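Local coordinates for protein alginate lyase (Bacteroides ovatus, PDB 3NNB) that probably cleaves the polysaccharide alginate by beta-elimination, at residues Gly322-Gln325 with Ser326-Pro329. Numbering follows the deposited sequence.
Sequences GKPQ and SEWP
Glu327 folds back over the residues that precede it in a single turn of 3-10 helix, and its side chain meets both Lys323 and Pro324. Its CB lies 3.5 Å from Pro324 O and, on the lysine side, 3.7 Å from Lys323 CD. CG of Glu327 lies 3.9 Å from Lys323 CG, and the two side chains cross at about a right angle. A turn about the CB-CG bond of the glutamate (chi2 -47°) brings the carboxylate round to its neighbour Ser326: Ser326 OG donates to Glu327 OE2 over 2.7 Å, and OE2 accepts on its anti lone pair. The serine hydroxyl also rests against the proline ring, with Ser326 OG 3.8 Å from Pro324 CB. Glu327 OE1 and Lys323 NZ, though opposite in charge, remain 6.2 Å apart and form no salt bridge. Beneath these side chains, two successive i to i+3 bonds hold the backbone turn. Glu327 N donates to Pro324 O almost straight (164° at the hydrogen), whereas the bond from Trp328 N to Gln325 O is more bent, at 147°. A water lies between Gln325 O and Trp328 O, at contacts so short that its bridging role is doubtful. Gln325 extends away from the turn to bond through NE2 to Gln332 O. The turn lies on the surface in the loop between helices 310-317 and 336-351, and the buried indole of Trp328 leads away from it, packing on Ala274 and Leu275 of helix 274-293 and meeting Tyr320 and Tyr330 edge-to-face.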
loop_
_atom_site.group_PDB
_atom_site.type_symbol
_atom_site.label_atom_id
_atom_site.label_comp_id
_atom_site.label_asym_id
_atom_site.label_seq_id
_atom_site.Cartn_x
_atom_site.Cartn_y
_atom_site.Cartn_z
ATOM N N GLY A 322 20.668 0.254 12.251
ATOM C CA GLY A 322 21.708 1.023 12.930
ATOM C C GLY A 322 23.144 0.633 12.612
ATOM O O GLY A 322 24.077 1.235 13.142
ATOM N N LYS A 323 23.334 -0.344 11.726
ATOM C CA LYS A 323 24.655 -0.794 11.282
ATOM C C LYS A 323 24.920 -0.214 9.914
ATOM O O LYS A 323 23.989 -0.035 9.146
ATOM C CB LYS A 323 24.632 -2.312 11.188
ATOM C CG LYS A 323 25.905 -3.019 11.425
ATOM C CD LYS A 323 25.707 -4.525 11.492
ATOM C CE LYS A 323 25.588 -5.043 12.923
ATOM N NZ LYS A 323 25.766 -6.493 12.976
ATOM N N PRO A 324 26.187 0.110 9.586
ATOM C CA PRO A 324 26.430 0.720 8.290
ATOM C C PRO A 324 26.171 -0.203 7.114
ATOM O O PRO A 324 26.193 -1.446 7.256
ATOM C CB PRO A 324 27.928 1.080 8.319
ATOM C CG PRO A 324 28.394 0.748 9.638
ATOM C CD PRO A 324 27.394 0.041 10.434
ATOM N N GLN A 325 26.001 0.397 5.939
ATOM C CA GLN A 325 25.721 -0.384 4.721
ATOM C C GLN A 325 26.818 -1.393 4.396
ATOM O O GLN A 325 26.566 -2.421 3.802
ATOM C CB GLN A 325 25.412 0.520 3.505
ATOM C CG GLN A 325 25.119 -0.305 2.286
ATOM C CD GLN A 325 24.410 0.411 1.145
ATOM O OE1 GLN A 325 24.185 1.606 1.205
ATOM N NE2 GLN A 325 24.102 -0.346 0.075
ATOM N N SER A 326 28.057 -1.071 4.777
ATOM C CA SER A 326 29.162 -2.003 4.592
ATOM C C SER A 326 28.898 -3.384 5.129
ATOM O O SER A 326 29.447 -4.370 4.593
ATOM C CB SER A 326 30.442 -1.459 5.250
ATOM O OG SER A 326 30.327 -1.286 6.640
ATOM N N GLU A 327 28.023 -3.473 6.136
ATOM C CA GLU A 327 27.823 -4.746 6.839
ATOM C C GLU A 327 26.643 -5.542 6.264
ATOM O O GLU A 327 26.442 -6.694 6.626
ATOM C CB GLU A 327 27.631 -4.485 8.321
ATOM C CG GLU A 327 28.807 -3.708 8.968
ATOM C CD GLU A 327 30.135 -4.277 8.592
ATOM O OE1 GLU A 327 30.469 -5.416 9.039
ATOM O OE2 GLU A 327 30.854 -3.627 7.793
ATOM N N TRP A 328 25.840 -4.886 5.423
ATOM C CA TRP A 328 24.693 -5.504 4.750
ATOM C C TRP A 328 25.178 -6.237 3.493
ATOM O O TRP A 328 25.611 -5.618 2.525
ATOM C CB TRP A 328 23.704 -4.381 4.361
ATOM C CG TRP A 328 22.569 -4.754 3.496
ATOM C CD1 TRP A 328 22.355 -4.306 2.232
ATOM C CD2 TRP A 328 21.416 -5.520 3.856
ATOM N NE1 TRP A 328 21.166 -4.799 1.742
ATOM C CE2 TRP A 328 20.563 -5.550 2.723
ATOM C CE3 TRP A 328 21.027 -6.205 5.003
ATOM C CZ2 TRP A 328 19.359 -6.251 2.712
ATOM C CZ3 TRP A 328 19.827 -6.904 4.978
ATOM C CH2 TRP A 328 19.003 -6.908 3.840
ATOM N N PRO A 329 25.123 -7.584 3.508
ATOM C CA PRO A 329 25.736 -8.372 2.455
ATOM C C PRO A 329 24.837 -8.642 1.227
ATOM O O PRO A 329 24.937 -9.688 0.607
ATOM C CB PRO A 329 26.101 -9.661 3.190
ATOM C CG PRO A 329 24.946 -9.823 4.200
ATOM C CD PRO A 329 24.595 -8.436 4.607
HETATM O O HOH W 1 26.949 -3.676 1.686
#